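Local coordinates for protein uronate isomerase (Caulobacter crescentus, PDB 2Q01) that interconverts D-glucuronate and D-fructuronate, and likewise D-galacturonate and D-tagaturonate, in pentose and glucuronate metabolism, at residues A201-E206 with E285-Q290; D95-W100 with Y141-T146; F360-T365 with S386-D391. All blocks are in the same frame, centred on the assembly; numbering follows the deposited sequence.

Contact 1: residues A201-E206 with E285-Q290; sequences AVIDFE and ELFRAQ
D204 swings CG to the side opposite its own amide nitrogen (chi1 -164°), and R288 bends at its third torsion (chi3 -49°). Together these turns bring the loop carboxylate up to the guanidinium of the helix. R288 NH2 donates to D204 OD2 at 2.7 Å. This bond is bent, and it reaches the oxygen from above the carboxylate plane. The other face of the same oxygen takes a backbone donor, with E206 N 3.0 Å from D204 OD2. That bond closes an Asx turn, so D204 shapes its own loop while it pairs with the helix.

E206 meets the arginine in a different way. Its OE1 accepts from R288 NH2 at 3.0 Å through the anti lone pair, and the bond is almost straight (174°). Carboxylate and guanidinium are nearly coplanar here. R288 NH2 thus serves two acidic side chains of the loop. R288 NH1 turns back along the helix to E285 OE1, 2.9 Å away, which also bonds to T256 OG1. Three carboxylates probably balance the charge of the guanidinium, and the in-plane bonds to both of its terminal nitrogens resist its rotation.

Apolar groups fill the rest of the contact. I203 CG2 lies 3.9 Å from R288 CG, against the aliphatic part of that side chain. F205 directs its ring edge toward the face of F287 in an offset edge-to-face pair, with F205 CE1 3.7 Å from F287 CE2. The carbonyl I203 O sits at the edge of the F287 ring. L270 and L274 of helix 264-276 also pack on F287.

The arrangement is a four-residue salt-bridge network, joined to an Asx turn, that fastens the loop after strand 192-194 to helix 281-302.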
# COMPACT_ATOMS: atom_id res chain seq x y z
N ALA B 201 -26.06 -17.42 -3.34
CA ALA B 201 -26.76 -18.25 -2.36
C ALA B 201 -26.93 -19.72 -2.78
O ALA B 201 -27.07 -20.59 -1.93
CB ALA B 201 -28.10 -17.62 -2.00
N VAL B 202 -26.91 -19.98 -4.09
CA VAL B 202 -27.03 -21.36 -4.60
C VAL B 202 -25.68 -21.90 -5.06
O VAL B 202 -25.60 -22.95 -5.71
CB VAL B 202 -28.11 -21.50 -5.72
CG1 VAL B 202 -29.48 -21.15 -5.19
CG2 VAL B 202 -27.78 -20.65 -6.93
N ILE B 203 -24.61 -21.19 -4.72
CA ILE B 203 -23.25 -21.58 -5.08
C ILE B 203 -22.41 -21.81 -3.82
O ILE B 203 -21.63 -22.76 -3.75
CB ILE B 203 -22.58 -20.54 -6.03
CG1 ILE B 203 -23.32 -20.55 -7.38
CG2 ILE B 203 -21.08 -20.82 -6.19
CD1 ILE B 203 -22.62 -19.81 -8.51
N ASP B 204 -22.59 -20.95 -2.81
CA ASP B 204 -21.89 -21.11 -1.54
C ASP B 204 -22.65 -22.08 -0.64
O ASP B 204 -23.73 -21.75 -0.14
CB ASP B 204 -21.70 -19.77 -0.84
CG ASP B 204 -20.65 -19.81 0.27
OD1 ASP B 204 -20.38 -18.75 0.87
OD2 ASP B 204 -20.09 -20.89 0.54
N PHE B 205 -22.08 -23.27 -0.44
CA PHE B 205 -22.64 -24.26 0.47
C PHE B 205 -22.38 -23.93 1.96
O PHE B 205 -23.03 -24.49 2.85
CB PHE B 205 -22.13 -25.67 0.14
CG PHE B 205 -22.86 -26.34 -0.99
CD1 PHE B 205 -22.39 -26.25 -2.30
CD2 PHE B 205 -24.01 -27.08 -0.75
CE1 PHE B 205 -23.06 -26.89 -3.35
CE2 PHE B 205 -24.69 -27.72 -1.80
CZ PHE B 205 -24.20 -27.62 -3.10
N GLU B 206 -21.44 -23.02 2.22
CA GLU B 206 -21.17 -22.54 3.58
C GLU B 206 -22.10 -21.39 3.99
O GLU B 206 -22.07 -20.94 5.14
CB GLU B 206 -19.71 -22.11 3.73
CG GLU B 206 -18.73 -23.27 3.88
CD GLU B 206 -17.28 -22.80 3.90
OE1 GLU B 206 -16.82 -22.23 2.88
OE2 GLU B 206 -16.61 -23.03 4.93
N GLU B 285 -14.92 -24.09 -1.19
CA GLU B 285 -14.03 -23.21 -1.93
C GLU B 285 -13.86 -23.65 -3.38
O GLU B 285 -13.89 -22.82 -4.28
CB GLU B 285 -12.64 -23.18 -1.29
CG GLU B 285 -12.22 -21.84 -0.71
CD GLU B 285 -12.10 -20.75 -1.76
OE1 GLU B 285 -13.01 -19.90 -1.83
OE2 GLU B 285 -11.10 -20.74 -2.51
N LEU B 286 -13.66 -24.95 -3.57
CA LEU B 286 -13.42 -25.53 -4.89
C LEU B 286 -14.65 -25.39 -5.77
O LEU B 286 -14.52 -25.11 -6.96
CB LEU B 286 -13.05 -27.01 -4.77
CG LEU B 286 -11.94 -27.61 -5.65
CD1 LEU B 286 -12.05 -29.13 -5.69
CD2 LEU B 286 -11.90 -27.08 -7.08
N PHE B 287 -15.84 -25.57 -5.19
CA PHE B 287 -17.08 -25.45 -5.96
C PHE B 287 -17.35 -24.01 -6.35
O PHE B 287 -17.71 -23.76 -7.50
CB PHE B 287 -18.26 -26.04 -5.19
CG PHE B 287 -19.54 -26.10 -6.00
CD1 PHE B 287 -19.68 -27.00 -7.06
CD2 PHE B 287 -20.61 -25.25 -5.69
CE1 PHE B 287 -20.86 -27.06 -7.79
CE2 PHE B 287 -21.79 -25.30 -6.42
CZ PHE B 287 -21.92 -26.20 -7.47
N ARG B 288 -17.16 -23.08 -5.42
CA ARG B 288 -17.25 -21.64 -5.72
C ARG B 288 -16.26 -21.21 -6.80
O ARG B 288 -16.60 -20.41 -7.68
CB ARG B 288 -17.03 -20.82 -4.45
CG ARG B 288 -18.20 -20.85 -3.49
CD ARG B 288 -18.02 -19.84 -2.37
NE ARG B 288 -16.70 -19.93 -1.74
CZ ARG B 288 -16.44 -20.52 -0.58
NH1 ARG B 288 -15.20 -20.52 -0.10
NH2 ARG B 288 -17.41 -21.09 0.12
N ALA B 289 -15.04 -21.74 -6.74
CA ALA B 289 -14.04 -21.60 -7.78
C ALA B 289 -14.47 -22.20 -9.13
O ALA B 289 -14.33 -21.56 -10.16
CB ALA B 289 -12.71 -22.22 -7.33
N GLN B 290 -14.99 -23.42 -9.11
CA GLN B 290 -15.43 -24.09 -10.34
C GLN B 290 -16.62 -23.37 -10.97
O GLN B 290 -16.69 -23.26 -12.19
CB GLN B 290 -15.77 -25.57 -10.09
CG GLN B 290 -16.32 -26.31 -11.31
CD GLN B 290 -15.39 -26.25 -12.52
OE1 GLN B 290 -14.17 -26.33 -12.38
NE2 GLN B 290 -15.97 -26.11 -13.70

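Contact 2: residues D95-W100 with Y141-T146; sequences DPREAW and YFDRIT
Y141 meets W100 with its CB, which lies 3.7 Å from W100 NE1. Its ring leads away from the contact, stacks with F129, and sends OH to E131 O.

F142 comes next and fills the centre. Its CG lies opposite the backbone N (chi1 -174°), which carries the ring out between P96, R97 and W100. R97 CA stands over the middle of one ring face in a CH-pi contact, 4.0 Å from the F142 centroid. T146 OG1 lies over the other face, toward the rim. F142 CD2 touches W100 CB at 3.6 Å, and F142 CZ touches P96 CB at 3.8 Å. An alanine here would remove the ring and is likely to open a gap that P96, R97 CA and W100 CB now line together.

D143 OD1 forms a salt bridge with R97 NH1 at 2.6 Å. The carboxylate and guanidinium planes are inclined by 55°. R97 NE has a second acidic partner in D139, so two carboxylates hold the guanidinium beside the F142 ring.

I145 brings CD1 to 4.2 Å from W100 CZ2. T146 OG1 bonds back to F142 O, which also accepts from T146 N.

The segments of helices 96-105 and 138-149 cross at 123°, their axes 10.6 Å apart. This is helix-helix packing built on F142 and W100, with the R97-D143 salt bridge beside them.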
# COMPACT_ATOMS: atom_id res chain seq x y z
N ASP B 95 -39.02 5.33 18.98
CA ASP B 95 -39.61 6.42 18.20
C ASP B 95 -38.64 6.86 17.09
O ASP B 95 -37.47 7.15 17.38
CB ASP B 95 -39.90 7.59 19.15
CG ASP B 95 -40.87 8.61 18.56
OD1 ASP B 95 -40.75 9.80 18.91
OD2 ASP B 95 -41.76 8.23 17.78
N PRO B 96 -39.11 6.88 15.82
CA PRO B 96 -38.31 7.34 14.68
C PRO B 96 -37.69 8.73 14.88
O PRO B 96 -36.58 8.97 14.40
CB PRO B 96 -39.32 7.38 13.53
CG PRO B 96 -40.31 6.36 13.88
CD PRO B 96 -40.45 6.44 15.38
N ARG B 97 -38.40 9.60 15.58
CA ARG B 97 -37.91 10.94 15.90
C ARG B 97 -36.73 10.86 16.87
O ARG B 97 -35.74 11.58 16.70
CB ARG B 97 -39.03 11.78 16.51
CG ARG B 97 -38.82 13.28 16.42
CD ARG B 97 -39.95 14.00 17.12
NE ARG B 97 -40.30 15.24 16.43
CZ ARG B 97 -41.26 15.35 15.52
NH1 ARG B 97 -41.50 16.52 14.95
NH2 ARG B 97 -41.99 14.29 15.18
N GLU B 98 -36.83 9.98 17.86
CA GLU B 98 -35.76 9.78 18.83
C GLU B 98 -34.54 9.10 18.22
O GLU B 98 -33.41 9.40 18.61
CB GLU B 98 -36.25 9.00 20.06
CG GLU B 98 -37.02 9.85 21.08
CD GLU B 98 -36.20 11.00 21.68
OE1 GLU B 98 -36.79 12.08 21.91
OE2 GLU B 98 -34.98 10.83 21.91
N ALA B 99 -34.77 8.18 17.28
CA ALA B 99 -33.69 7.56 16.52
C ALA B 99 -32.89 8.61 15.74
O ALA B 99 -31.66 8.61 15.78
CB ALA B 99 -34.25 6.49 15.58
N TRP B 100 -33.62 9.50 15.07
CA TRP B 100 -33.04 10.63 14.34
C TRP B 100 -32.31 11.61 15.26
O TRP B 100 -31.28 12.16 14.88
CB TRP B 100 -34.12 11.37 13.56
CG TRP B 100 -33.57 12.46 12.70
CD1 TRP B 100 -33.51 13.80 13.00
CD2 TRP B 100 -32.95 12.31 11.42
NE1 TRP B 100 -32.91 14.49 11.98
CE2 TRP B 100 -32.55 13.60 11.00
CE3 TRP B 100 -32.69 11.21 10.59
CZ2 TRP B 100 -31.91 13.82 9.78
CZ3 TRP B 100 -32.06 11.43 9.37
CH2 TRP B 100 -31.67 12.72 8.98
N TYR B 141 -35.09 19.17 11.11
CA TYR B 141 -34.68 18.28 10.01
C TYR B 141 -35.65 17.12 9.81
O TYR B 141 -36.03 16.83 8.68
CB TYR B 141 -33.29 17.70 10.27
CG TYR B 141 -32.16 18.36 9.51
CD1 TYR B 141 -31.54 19.51 9.99
CD2 TYR B 141 -31.68 17.80 8.33
CE1 TYR B 141 -30.49 20.10 9.30
CE2 TYR B 141 -30.63 18.39 7.63
CZ TYR B 141 -30.04 19.54 8.12
OH TYR B 141 -29.00 20.12 7.44
N PHE B 142 -36.05 16.48 10.91
CA PHE B 142 -36.89 15.28 10.85
C PHE B 142 -38.21 15.52 10.14
O PHE B 142 -38.47 14.92 9.10
CB PHE B 142 -37.15 14.69 12.25
CG PHE B 142 -37.90 13.38 12.22
CD1 PHE B 142 -39.27 13.34 12.46
CD2 PHE B 142 -37.23 12.19 11.93
CE1 PHE B 142 -39.96 12.13 12.41
CE2 PHE B 142 -37.92 10.98 11.89
CZ PHE B 142 -39.28 10.95 12.13
N ASP B 143 -39.02 16.43 10.68
CA ASP B 143 -40.37 16.64 10.16
C ASP B 143 -40.42 17.41 8.83
O ASP B 143 -41.42 17.32 8.12
CB ASP B 143 -41.32 17.23 11.21
CG ASP B 143 -40.70 18.37 12.01
OD1 ASP B 143 -40.87 18.38 13.24
OD2 ASP B 143 -40.04 19.25 11.41
N ARG B 144 -39.36 18.15 8.50
CA ARG B 144 -39.27 18.78 7.18
C ARG B 144 -38.93 17.79 6.06
O ARG B 144 -39.39 17.95 4.93
CB ARG B 144 -38.30 19.96 7.16
CG ARG B 144 -38.90 21.25 7.71
CD ARG B 144 -38.52 22.44 6.84
NE ARG B 144 -37.16 22.91 7.10
CZ ARG B 144 -36.39 23.52 6.19
NH1 ARG B 144 -35.17 23.92 6.53
NH2 ARG B 144 -36.83 23.71 4.96
N ILE B 145 -38.14 16.77 6.39
CA ILE B 145 -37.87 15.65 5.47
C ILE B 145 -39.12 14.78 5.34
O ILE B 145 -39.53 14.44 4.23
CB ILE B 145 -36.65 14.80 5.93
CG1 ILE B 145 -35.34 15.58 5.72
CG2 ILE B 145 -36.58 13.48 5.16
CD1 ILE B 145 -34.14 14.99 6.47
N THR B 146 -39.71 14.44 6.48
CA THR B 146 -40.93 13.64 6.55
C THR B 146 -42.09 14.28 5.77
O THR B 146 -42.77 13.59 5.00
CB THR B 146 -41.34 13.38 8.02
OG1 THR B 146 -40.21 12.84 8.73
CG2 THR B 146 -42.51 12.41 8.11

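Contact 3: residues F360-T365 with S386-D391; sequences FTLDET and SWWFHD
L362 packs on W387 and W388 where two neighbouring loops of the TIM-barrel fold meet. They follow the adjacent parallel strands 357-359 and 381-383, at the C-terminal strand ends.

L362 departs from the usual staggered positions at both torsions (chi1 -112°, chi2 16°), and both of its methyl groups meet W387. W387 holds CG opposite its backbone N (chi1 167°), which lays the indole beneath them. L362 CD1 lies over one face of the indole, 3.4 Å from W387 CE3. L362 CD2 touches the same ring at W387 CZ3, 3.6 Å away. L362 CD1 also touches W388 CB at 3.7 Å, so this methyl meets both tryptophans.

F360 turns the edge of its ring toward the face of W387 in an offset edge-to-face pair. F360 CD2 lies 4.0 Å from W387 CB. H309 stacks on F360 and meets W387 edge to face.

E364 runs extended beyond CG and lies over H390. Its CG sits above the centre of the imidazole as a CH-pi contact, and the carboxylate is stacked almost parallel to the ring. The carboxylate is bonded from outside the two loops, by R398 and by S368 of the second subunit.

H390 NE2 donates to L362 O at 2.8 Å, from above the carbonyl plane. The first loop also holds an ST turn, in which D363 N donates to T361 OG1.

One water bridges the two loops: it donates to T361 O at 2.6 Å and accepts from W387 N at 2.9 Å.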
# COMPACT_ATOMS: atom_id res chain seq x y z
N PHE B 360 -13.02 -6.44 -9.16
CA PHE B 360 -13.10 -5.47 -8.08
C PHE B 360 -12.19 -5.96 -6.97
O PHE B 360 -11.78 -7.11 -6.97
CB PHE B 360 -14.53 -5.39 -7.55
CG PHE B 360 -15.46 -4.62 -8.44
CD1 PHE B 360 -15.99 -5.20 -9.59
CD2 PHE B 360 -15.82 -3.32 -8.11
CE1 PHE B 360 -16.85 -4.48 -10.40
CE2 PHE B 360 -16.69 -2.61 -8.92
CZ PHE B 360 -17.20 -3.19 -10.07
N THR B 361 -11.89 -5.08 -6.02
CA THR B 361 -11.08 -5.46 -4.87
C THR B 361 -11.46 -4.67 -3.61
O THR B 361 -12.01 -3.57 -3.69
CB THR B 361 -9.56 -5.34 -5.17
OG1 THR B 361 -8.84 -6.26 -4.34
CG2 THR B 361 -9.04 -3.94 -4.93
N LEU B 362 -11.17 -5.27 -2.46
CA LEU B 362 -11.27 -4.62 -1.16
C LEU B 362 -9.85 -4.42 -0.63
O LEU B 362 -9.63 -3.81 0.41
CB LEU B 362 -12.08 -5.49 -0.21
CG LEU B 362 -13.46 -5.05 0.29
CD1 LEU B 362 -14.04 -3.93 -0.52
CD2 LEU B 362 -14.42 -6.24 0.39
N ASP B 363 -8.89 -4.94 -1.39
CA ASP B 363 -7.49 -4.89 -1.05
C ASP B 363 -6.76 -3.97 -2.04
O ASP B 363 -6.33 -4.41 -3.11
CB ASP B 363 -6.92 -6.32 -1.11
CG ASP B 363 -5.55 -6.43 -0.46
OD1 ASP B 363 -5.08 -5.46 0.17
OD2 ASP B 363 -4.94 -7.51 -0.59
N GLU B 364 -6.60 -2.70 -1.64
CA GLU B 364 -5.97 -1.65 -2.46
C GLU B 364 -4.54 -1.95 -2.90
O GLU B 364 -4.05 -1.36 -3.87
CB GLU B 364 -5.94 -0.32 -1.70
CG GLU B 364 -7.28 0.37 -1.57
CD GLU B 364 -7.15 1.75 -0.95
OE1 GLU B 364 -7.41 2.74 -1.66
OE2 GLU B 364 -6.76 1.84 0.24
N THR B 365 -3.89 -2.86 -2.19
CA THR B 365 -2.51 -3.24 -2.47
C THR B 365 -2.35 -4.05 -3.77
O THR B 365 -1.24 -4.16 -4.30
CB THR B 365 -1.91 -3.99 -1.28
OG1 THR B 365 -2.58 -5.24 -1.10
CG2 THR B 365 -2.07 -3.16 -0.01
N SER B 386 -13.01 1.69 -7.33
CA SER B 386 -12.77 1.42 -5.92
C SER B 386 -14.10 1.18 -5.21
O SER B 386 -15.08 1.89 -5.43
CB SER B 386 -11.98 2.55 -5.28
OG SER B 386 -12.56 3.81 -5.57
N TRP B 387 -14.12 0.15 -4.37
CA TRP B 387 -15.37 -0.42 -3.89
C TRP B 387 -15.48 -0.31 -2.36
O TRP B 387 -14.48 -0.39 -1.64
CB TRP B 387 -15.47 -1.87 -4.43
CG TRP B 387 -16.53 -2.77 -3.83
CD1 TRP B 387 -17.83 -2.46 -3.55
CD2 TRP B 387 -16.36 -4.15 -3.47
NE1 TRP B 387 -18.47 -3.54 -3.01
CE2 TRP B 387 -17.60 -4.60 -2.96
CE3 TRP B 387 -15.29 -5.05 -3.53
CZ2 TRP B 387 -17.80 -5.91 -2.51
CZ3 TRP B 387 -15.48 -6.35 -3.07
CH2 TRP B 387 -16.72 -6.76 -2.56
N TRP B 388 -16.71 -0.08 -1.90
CA TRP B 388 -17.10 -0.15 -0.48
C TRP B 388 -16.45 0.93 0.38
O TRP B 388 -16.87 2.09 0.38
CB TRP B 388 -16.80 -1.54 0.09
CG TRP B 388 -17.69 -2.00 1.19
CD1 TRP B 388 -18.21 -1.25 2.21
CD2 TRP B 388 -18.14 -3.34 1.41
NE1 TRP B 388 -18.97 -2.04 3.04
CE2 TRP B 388 -18.93 -3.33 2.58
CE3 TRP B 388 -17.93 -4.55 0.74
CZ2 TRP B 388 -19.54 -4.49 3.08
CZ3 TRP B 388 -18.53 -5.69 1.23
CH2 TRP B 388 -19.33 -5.66 2.39
N PHE B 389 -15.42 0.53 1.13
CA PHE B 389 -14.69 1.43 2.02
C PHE B 389 -13.79 2.37 1.24
O PHE B 389 -13.42 3.45 1.73
CB PHE B 389 -13.85 0.62 3.02
CG PHE B 389 -14.65 -0.34 3.85
CD1 PHE B 389 -14.73 -1.69 3.52
CD2 PHE B 389 -15.35 0.11 4.97
CE1 PHE B 389 -15.47 -2.57 4.29
CE2 PHE B 389 -16.09 -0.76 5.75
CZ PHE B 389 -16.16 -2.10 5.41
N HIS B 390 -13.43 1.96 0.02
CA HIS B 390 -12.55 2.72 -0.85
C HIS B 390 -13.33 3.54 -1.87
O HIS B 390 -12.75 4.23 -2.70
CB HIS B 390 -11.54 1.79 -1.52
CG HIS B 390 -10.97 0.76 -0.61
ND1 HIS B 390 -10.19 1.08 0.48
CD2 HIS B 390 -11.06 -0.59 -0.62
CE1 HIS B 390 -9.82 -0.03 1.10
NE2 HIS B 390 -10.33 -1.06 0.46
N ASP B 391 -14.65 3.46 -1.79
CA ASP B 391 -15.55 4.32 -2.55
C ASP B 391 -15.63 5.67 -1.81
O ASP B 391 -16.53 5.91 -0.99
CB ASP B 391 -16.90 3.62 -2.70
CG ASP B 391 -17.99 4.51 -3.27
OD1 ASP B 391 -17.70 5.36 -4.15
OD2 ASP B 391 -19.15 4.34 -2.84
O HOH W 1 -11.54 -1.05 -4.07

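The three contacts follow one another along the chain, and none nests in or crosses another. From the N terminus, contact 2 comes first. It closes 40 residues, about half of them helix, and ties helix 96-105 to helix 138-149, toward the outside of the chain. Contact 1 follows and closes the longest interval, 78 residues, bringing the loop after strand 192-194 to helix 281-302. Contact 3 closes only 20 residues, around helix 366-375 and strand 381-383, nearest the chain centre and where the other two subunits come close. The centres of contacts 1 and 3 are about 23 Å apart. Contact 2 lies about 43 Å from contact 1 and 33 Å from contact 3, centre to centre.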